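Side-chain contacts in mandelate racemase/muconate lactonizing protein (Alicyclobacillus acidocaldarius LAA1, PDB 3QLD), which is of unassigned function but has the two-domain build of the enolase superfamily, an enolase-like N-terminal domain joined to a TIM-barrel-type C-terminal domain: residues Glu247-Val252 with Lys256-Leu261; Arg265-Asn268 with Gly272-Gly275; Arg282-Ala287 with Met292-Gly297. All coordinates share one frame; numbering follows the deposited sequence.

Three neighbouring contacts in the barrel domain illustrate how chemistry follows position in a β/α fold. Interaction 2, whose centre lies about 8 Å from the centre of the chain, is wholly buried and turns on a charged guanidinium that donates to a backbone carbonyl. Interactions 1 and 3 lie farther out, at about 17 and 13 Å; each has one backbone bond, joined in 3 by apolar touches and in 1 by a valine methyl against a threonine hydroxyl. Only in interaction 1 is a residue touching across the segments, K256, exposed. V249 O of interaction 1 accepts from R273 NE of interaction 2, interactions 2 and 3 occupy adjacent parallel strands 266-269 and 293-296, and a sulfate ion touches V252 and R282 of interactions 1 and 3.

Interaction 1: Glu247-Val252 with Lys256-Leu261; sequences ESVRSV and KLTARL. With SO4 (sulfate ion), chain C.
V252 and K256 contribute most of the surface buried where the loop after strand 243-245 of the β/α barrel turns into helix 252-261. Their main link is the backbone of the helix's first turn: K256 N donates to V252 O at 2.9 Å with an N-H...O angle of 162°. The lysine side chain adds to this by running past the same carbonyl, its CG 3.6 Å from V252 O. With CG beside its own backbone N (chi1 -74°), K256 then extends fully, and its aliphatic part meets V286 of helix 277-289. V252 packs against V286 too, as well as against R282.

The start of the helix is well furnished for an anion. S251 sits at the N-cap and its OG caps the backbone N of E254. V252 N, the amide that follows S251, donates to sulfate O2 at 3.0 Å, while V252 CG2, lying on the backbone-N side of the valine, reaches 3.3 Å from that same oxygen. R105 and R253 also bond to the ion and R282 lies against it, so the sulfate, probably taken from the crystallisation liquor, meets arginines and a helix N-terminus, whose dipole would be expected to suit a negative charge.

Beside this, V249 and T258 meet obliquely through one branch each. The threonine hydroxyl is committed to its own helix, where it bonds to E254 O, and the valine methyl lies against this already bonded oxygen: V249 CG2 stands 3.5 Å from T258 OG1.

Interaction 2: Arg265-Asn268 with Gly272-Gly275; sequences RVLN and GRLG
R273 reaches from the short helix 271-274 to the C-terminal end of strand 266-269, a parallel strand of the barrel, and grips N268 through its backbone. Both terminal nitrogens converge on one oxygen: R273 NH2 lies 2.7 Å from N268 O, nearly in line with the carbonyl bond, and R273 NH1 lies 2.9 Å from it but well above the carbonyl plane. With NH1 and NH2 as the donors the grip is end-on, and the oxygen lies close to the guanidinium plane. An extended start to the arginine chain and a bend at chi3 (79°) turn the NH1/NH2 end of the group toward N268 O.

Around that tight focus the fit relaxes. L267 CD1 comes only to 4.0 Å from R273 NH2, and the amide of N268 stands almost perpendicular to the guanidinium, OD1 4.0 Å from R273 NH1; its ND2 bonds instead to E221. G275 ends the helix in a Schellman motif. This looser margin is buried as well.

R273 NE also bonds to V249 O and NH1 forms a salt bridge with D246. All three guanidinium nitrogens therefore have acceptors within the protein, and the double grip would be expected to polarise the N268 carbonyl.

Interaction 3: Arg282-Ala287 with Met292-Gly297; sequences RALDVA and MAAWVG. With SO4 (sulfate ion), chain C.
A287 O, near the end of helix 277-289, receives the backbone N of M292 at 2.9 Å, five residues on, where the chain turns into strand 293-296. This is the return half of a β-α-β crossover in the barrel: strand 266-269, the helix, then the parallel neighbouring strand. The bond is somewhat bent, with an N-H...O angle of 144°, and M292, modelled as selenomethionine, also brings its CB to 3.4 Å from A287 O. Alongside, the two CB atoms of A287 and M292 touch at 3.9 Å, and from there the rest of the M292 side chain leads away.

Along the strand the side chains alternate. A294 turns to the helix, whereas W295 faces the other way and joins F219 in a ring stack and R167 in a cation-pi contact. At the far end of the helical segment, R282 presents the edge of its guanidinium to the sulfate; its NH1 bond to O3 is weak, and the NH2 approach is too short to be taken at face value.

L284 makes the remaining apolar touch, from one turn before A287. With CG beside the backbone N (chi1 -69°), the side chain carries its CD2 methyl to the strand, where L284 CD2 rests 3.9 Å from A294 CB.

Interaction 1: Glu247-Val252 with Lys256-Leu261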
loop_
_atom_site.group_PDB
_atom_site.type_symbol
_atom_site.label_atom_id
_atom_site.label_comp_id
_atom_site.label_asym_id
_atom_site.label_seq_id
_atom_site.Cartn_x
_atom_site.Cartn_y
_atom_site.Cartn_z
ATOM N N GLU A 247 -8.437 -2.315 9.110
ATOM C CA GLU A 247 -7.599 -2.104 7.885
ATOM C C GLU A 247 -7.157 -0.653 7.734
ATOM O O GLU A 247 -6.128 -0.360 7.104
ATOM C CB GLU A 247 -8.243 -2.726 6.606
ATOM C CG GLU A 247 -9.462 -1.984 6.107
ATOM C CD GLU A 247 -10.770 -2.550 6.705
ATOM O OE1 GLU A 247 -11.801 -2.293 6.071
ATOM O OE2 GLU A 247 -10.768 -3.263 7.768
ATOM N N SER A 248 -7.867 0.249 8.419
ATOM C CA SER A 248 -7.446 1.657 8.451
ATOM C C SER A 248 -6.172 1.922 9.182
ATOM O O SER A 248 -5.699 3.057 9.131
ATOM C CB SER A 248 -8.542 2.548 9.055
ATOM O OG SER A 248 -9.651 2.634 8.191
ATOM N N VAL A 249 -5.686 0.938 9.946
ATOM C CA VAL A 249 -4.442 1.051 10.639
ATOM C C VAL A 249 -3.461 -0.091 10.218
ATOM O O VAL A 249 -3.509 -1.214 10.734
ATOM C CB VAL A 249 -4.646 1.004 12.134
ATOM C CG1 VAL A 249 -3.266 0.883 12.804
ATOM C CG2 VAL A 249 -5.402 2.356 12.634
ATOM N N ARG A 250 -2.544 0.258 9.330
ATOM C CA ARG A 250 -1.606 -0.708 8.733
ATOM C C ARG A 250 -0.199 -0.604 9.289
ATOM O O ARG A 250 0.661 -1.369 8.867
ATOM C CB ARG A 250 -1.470 -0.472 7.208
ATOM C CG ARG A 250 -2.718 -0.181 6.404
ATOM C CD ARG A 250 -3.462 -1.488 6.075
ATOM N NE ARG A 250 -4.384 -1.521 4.907
ATOM C CZ ARG A 250 -5.129 -0.532 4.361
ATOM N NH1 ARG A 250 -5.112 0.734 4.810
ATOM N NH2 ARG A 250 -5.934 -0.831 3.322
ATOM N N SER A 251 0.075 0.386 10.127
ATOM C CA SER A 251 1.425 0.647 10.616
ATOM C C SER A 251 1.326 1.312 11.957
ATOM O O SER A 251 0.284 1.879 12.294
ATOM C CB SER A 251 2.178 1.608 9.697
ATOM O OG SER A 251 1.672 2.948 9.789
ATOM N N VAL A 252 2.425 1.268 12.703
ATOM C CA VAL A 252 2.551 1.999 13.980
ATOM C C VAL A 252 2.418 3.521 13.802
ATOM O O VAL A 252 1.821 4.178 14.633
ATOM C CB VAL A 252 3.851 1.603 14.763
ATOM C CG1 VAL A 252 3.867 2.184 16.194
ATOM C CG2 VAL A 252 3.953 0.078 14.874
ATOM N N LYS A 256 -0.244 6.002 15.554
ATOM C CA LYS A 256 0.083 7.334 16.159
ATOM C C LYS A 256 -0.853 8.463 15.732
ATOM O O LYS A 256 -1.311 9.273 16.576
ATOM C CB LYS A 256 1.579 7.739 15.970
ATOM C CG LYS A 256 2.484 6.953 16.886
ATOM C CD LYS A 256 4.010 7.288 16.643
ATOM C CE LYS A 256 4.861 6.409 17.580
ATOM N NZ LYS A 256 6.329 6.751 17.610
ATOM N N LEU A 257 -1.156 8.502 14.437
ATOM C CA LEU A 257 -2.023 9.526 13.878
ATOM C C LEU A 257 -3.471 9.300 14.404
ATOM O O LEU A 257 -4.174 10.255 14.791
ATOM C CB LEU A 257 -1.992 9.466 12.332
ATOM C CG LEU A 257 -3.059 10.359 11.658
ATOM C CD1 LEU A 257 -2.830 11.894 11.964
ATOM C CD2 LEU A 257 -3.183 10.105 10.176
ATOM N N THR A 258 -3.921 8.040 14.383
ATOM C CA THR A 258 -5.254 7.690 14.962
ATOM C C THR A 258 -5.450 8.229 16.358
ATOM O O THR A 258 -6.449 8.915 16.644
ATOM C CB THR A 258 -5.460 6.164 14.978
ATOM O OG1 THR A 258 -5.484 5.729 13.636
ATOM C CG2 THR A 258 -6.808 5.803 15.601
ATOM N N ALA A 259 -4.454 7.948 17.195
ATOM C CA ALA A 259 -4.450 8.361 18.587
ATOM C C ALA A 259 -4.395 9.887 18.703
ATOM O O ALA A 259 -5.063 10.460 19.546
ATOM C CB ALA A 259 -3.282 7.711 19.303
ATOM N N ARG A 260 -3.626 10.544 17.832
ATOM C CA ARG A 260 -3.472 11.986 17.874
ATOM C C ARG A 260 -4.793 12.681 17.503
ATOM O O ARG A 260 -5.167 13.709 18.107
ATOM C CB ARG A 260 -2.301 12.435 16.972
ATOM C CG ARG A 260 -2.009 13.931 16.999
ATOM C CD ARG A 260 -1.323 14.382 18.281
ATOM N NE ARG A 260 -1.091 15.818 18.236
ATOM C CZ ARG A 260 0.107 16.399 18.027
ATOM N NH1 ARG A 260 1.204 15.666 17.865
ATOM N NH2 ARG A 260 0.216 17.733 18.008
ATOM N N LEU A 261 -5.529 12.061 16.559
ATOM C CA LEU A 261 -6.774 12.606 16.055
ATOM C C LEU A 261 -7.950 12.287 16.966
ATOM O O LEU A 261 -8.969 12.937 16.849
ATOM C CB LEU A 261 -7.073 12.062 14.657
ATOM C CG LEU A 261 -6.290 12.671 13.504
ATOM C CD1 LEU A 261 -6.617 11.830 12.291
ATOM C CD2 LEU A 261 -6.556 14.178 13.275
HETATM S S SO4 C . 5.977 1.473 11.476
HETATM O O1 SO4 C . 6.652 1.222 10.205
HETATM O O2 SO4 C . 5.102 0.351 11.794
HETATM O O3 SO4 C . 6.943 1.547 12.570
HETATM O O4 SO4 C . 5.257 2.743 11.344
#

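Interaction 2: Arg265-Asn268 with Gly272-Gly275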
loop_
_atom_site.group_PDB
_atom_site.type_symbol
_atom_site.label_atom_id
_atom_site.label_comp_id
_atom_site.label_asym_id
_atom_site.label_seq_id
_atom_site.Cartn_x
_atom_site.Cartn_y
_atom_site.Cartn_z
ATOM N N ARG A 265 -10.724 4.309 19.441
ATOM C CA ARG A 265 -10.343 3.917 20.797
ATOM C C ARG A 265 -9.995 2.438 20.958
ATOM O O ARG A 265 -9.568 2.051 22.048
ATOM C CB ARG A 265 -11.428 4.338 21.832
ATOM C CG ARG A 265 -11.610 5.821 21.876
ATOM C CD ARG A 265 -12.308 6.273 23.153
ATOM N NE ARG A 265 -13.758 6.103 23.158
ATOM C CZ ARG A 265 -14.591 7.068 22.773
ATOM N NH1 ARG A 265 -15.910 6.895 22.814
ATOM N NH2 ARG A 265 -14.074 8.219 22.344
ATOM N N VAL A 266 -10.215 1.617 19.921
ATOM C CA VAL A 266 -9.929 0.190 19.951
ATOM C C VAL A 266 -9.214 -0.238 18.672
ATOM O O VAL A 266 -9.584 0.248 17.597
ATOM C CB VAL A 266 -11.246 -0.615 20.106
ATOM C CG1 VAL A 266 -11.033 -2.139 19.980
ATOM C CG2 VAL A 266 -11.848 -0.329 21.478
ATOM N N LEU A 267 -8.192 -1.098 18.818
ATOM C CA LEU A 267 -7.411 -1.590 17.670
ATOM C C LEU A 267 -7.655 -3.075 17.498
ATOM O O LEU A 267 -7.489 -3.845 18.474
ATOM C CB LEU A 267 -5.914 -1.272 17.876
ATOM C CG LEU A 267 -4.934 -1.762 16.774
ATOM C CD1 LEU A 267 -5.210 -1.003 15.452
ATOM C CD2 LEU A 267 -3.487 -1.515 17.222
ATOM N N ASN A 268 -8.076 -3.449 16.284
ATOM C CA ASN A 268 -8.040 -4.850 15.803
ATOM C C ASN A 268 -6.625 -5.129 15.338
ATOM O O ASN A 268 -6.146 -4.556 14.338
ATOM C CB ASN A 268 -9.103 -5.092 14.722
ATOM C CG ASN A 268 -9.100 -6.504 14.156
ATOM O OD1 ASN A 268 -8.109 -7.218 14.269
ATOM N ND2 ASN A 268 -10.174 -6.874 13.506
ATOM N N GLY A 272 0.130 -10.081 11.072
ATOM C CA GLY A 272 0.552 -10.093 9.661
ATOM C C GLY A 272 0.264 -8.750 8.998
ATOM O O GLY A 272 1.092 -8.204 8.286
ATOM N N ARG A 273 -0.892 -8.168 9.283
ATOM C CA ARG A 273 -1.277 -6.882 8.626
ATOM C C ARG A 273 -0.276 -5.808 9.099
ATOM O O ARG A 273 0.077 -4.883 8.380
ATOM C CB ARG A 273 -2.728 -6.527 9.063
ATOM C CG ARG A 273 -3.373 -5.316 8.314
ATOM C CD ARG A 273 -4.788 -4.838 8.940
ATOM N NE ARG A 273 -4.571 -4.005 10.147
ATOM C CZ ARG A 273 -4.945 -4.331 11.387
ATOM N NH1 ARG A 273 -5.614 -5.454 11.624
ATOM N NH2 ARG A 273 -4.666 -3.492 12.401
ATOM N N LEU A 274 0.193 -5.929 10.338
ATOM C CA LEU A 274 1.076 -4.891 10.914
ATOM C C LEU A 274 2.535 -5.017 10.551
ATOM O O LEU A 274 3.302 -4.088 10.742
ATOM C CB LEU A 274 0.861 -4.786 12.445
ATOM C CG LEU A 274 -0.505 -4.254 12.828
ATOM C CD1 LEU A 274 -0.706 -4.496 14.340
ATOM C CD2 LEU A 274 -0.493 -2.743 12.485
ATOM N N GLY A 275 2.939 -6.182 9.993
ATOM C CA GLY A 275 4.345 -6.393 9.703
ATOM C C GLY A 275 5.087 -7.377 10.616
ATOM O O GLY A 275 6.342 -7.515 10.501
#

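Interaction 3: Arg282-Ala287 with Met292-Gly297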
loop_
_atom_site.group_PDB
_atom_site.type_symbol
_atom_site.label_atom_id
_atom_site.label_comp_id
_atom_site.label_asym_id
_atom_site.label_seq_id
_atom_site.Cartn_x
_atom_site.Cartn_y
_atom_site.Cartn_z
ATOM N N ARG A 282 5.338 -3.104 19.148
ATOM C CA ARG A 282 5.359 -1.629 19.020
ATOM C C ARG A 282 3.989 -0.969 18.958
ATOM O O ARG A 282 3.797 0.085 19.585
ATOM C CB ARG A 282 6.206 -1.132 17.864
ATOM C CG ARG A 282 7.684 -1.431 18.044
ATOM C CD ARG A 282 8.562 -0.868 16.960
ATOM N NE ARG A 282 8.343 -1.535 15.666
ATOM C CZ ARG A 282 7.778 -0.923 14.630
ATOM N NH1 ARG A 282 7.589 -1.571 13.484
ATOM N NH2 ARG A 282 7.428 0.360 14.739
ATOM N N ALA A 283 3.040 -1.577 18.236
ATOM C CA ALA A 283 1.650 -1.104 18.214
ATOM C C ALA A 283 0.975 -1.172 19.578
ATOM O O ALA A 283 0.186 -0.281 19.945
ATOM C CB ALA A 283 0.777 -1.909 17.202
ATOM N N LEU A 284 1.232 -2.246 20.328
ATOM C CA LEU A 284 0.602 -2.367 21.631
ATOM C C LEU A 284 1.150 -1.300 22.621
ATOM O O LEU A 284 0.410 -0.818 23.469
ATOM C CB LEU A 284 0.803 -3.770 22.200
ATOM C CG LEU A 284 0.059 -4.882 21.473
ATOM C CD1 LEU A 284 0.173 -6.235 22.197
ATOM C CD2 LEU A 284 -1.418 -4.508 21.245
ATOM N N ASP A 285 2.432 -0.978 22.504
ATOM C CA ASP A 285 3.059 0.083 23.318
ATOM C C ASP A 285 2.306 1.363 23.095
ATOM O O ASP A 285 1.874 2.012 24.048
ATOM C CB ASP A 285 4.528 0.332 22.925
ATOM C CG ASP A 285 5.469 -0.563 23.679
ATOM O OD1 ASP A 285 5.005 -1.208 24.643
ATOM O OD2 ASP A 285 6.673 -0.654 23.317
ATOM N N VAL A 286 2.194 1.732 21.827
ATOM C CA VAL A 286 1.542 2.987 21.453
ATOM C C VAL A 286 0.058 2.992 21.807
ATOM O O VAL A 286 -0.458 4.042 22.257
ATOM C CB VAL A 286 1.756 3.364 19.945
ATOM C CG1 VAL A 286 0.889 4.632 19.532
ATOM C CG2 VAL A 286 3.227 3.651 19.646
ATOM N N ALA A 287 -0.648 1.871 21.622
ATOM C CA ALA A 287 -2.088 1.837 21.985
ATOM C C ALA A 287 -2.308 1.981 23.519
ATOM O O ALA A 287 -3.225 2.719 23.996
ATOM C CB ALA A 287 -2.763 0.605 21.473
HETATM N N MSE A 292 -6.000 3.189 24.535
HETATM C CA MSE A 292 -6.745 2.295 23.664
HETATM C C MSE A 292 -6.735 0.811 24.162
HETATM O O MSE A 292 -5.839 0.376 24.934
HETATM C CB MSE A 292 -6.150 2.421 22.269
HETATM C CG MSE A 292 -6.135 3.829 21.755
HETATM SE SE MSE A 292 -5.459 4.006 19.910
HETATM C CE MSE A 292 -6.805 2.892 19.053
ATOM N N ALA A 293 -7.763 0.060 23.773
ATOM C CA ALA A 293 -7.848 -1.367 24.059
ATOM C C ALA A 293 -7.572 -2.041 22.710
ATOM O O ALA A 293 -7.843 -1.458 21.654
ATOM C CB ALA A 293 -9.270 -1.719 24.507
ATOM N N ALA A 294 -7.023 -3.252 22.755
ATOM C CA ALA A 294 -6.759 -4.018 21.527
ATOM C C ALA A 294 -7.220 -5.464 21.708
ATOM O O ALA A 294 -7.440 -5.935 22.857
ATOM C CB ALA A 294 -5.273 -3.892 21.132
ATOM N N TRP A 295 -7.441 -6.156 20.584
ATOM C CA TRP A 295 -7.835 -7.554 20.576
ATOM C C TRP A 295 -7.321 -8.088 19.262
ATOM O O TRP A 295 -7.021 -7.286 18.330
ATOM C CB TRP A 295 -9.352 -7.699 20.677
ATOM C CG TRP A 295 -10.143 -6.970 19.659
ATOM C CD1 TRP A 295 -10.457 -5.643 19.667
ATOM C CD2 TRP A 295 -10.701 -7.509 18.455
ATOM N NE1 TRP A 295 -11.214 -5.315 18.556
ATOM C CE2 TRP A 295 -11.353 -6.438 17.777
ATOM C CE3 TRP A 295 -10.683 -8.786 17.856
ATOM C CZ2 TRP A 295 -12.011 -6.605 16.548
ATOM C CZ3 TRP A 295 -11.363 -8.967 16.639
ATOM C CH2 TRP A 295 -12.002 -7.875 15.979
ATOM N N VAL A 296 -7.233 -9.404 19.139
ATOM C CA VAL A 296 -6.718 -10.005 17.889
ATOM C C VAL A 296 -7.816 -10.479 16.939
ATOM O O VAL A 296 -8.702 -11.282 17.298
ATOM C CB VAL A 296 -5.659 -11.155 18.192
ATOM C CG1 VAL A 296 -5.327 -11.982 16.956
ATOM C CG2 VAL A 296 -4.436 -10.644 18.840
ATOM N N GLY A 297 -7.758 -10.021 15.662
ATOM C CA GLY A 297 -8.809 -10.357 14.702
ATOM C C GLY A 297 -8.342 -11.518 13.854
ATOM O O GLY A 297 -7.192 -11.934 13.975
HETATM S S SO4 C . 5.977 1.473 11.476
HETATM O O1 SO4 C . 6.652 1.222 10.205
HETATM O O2 SO4 C . 5.102 0.351 11.794
HETATM O O3 SO4 C . 6.943 1.547 12.570
HETATM O O4 SO4 C . 5.257 2.743 11.344
#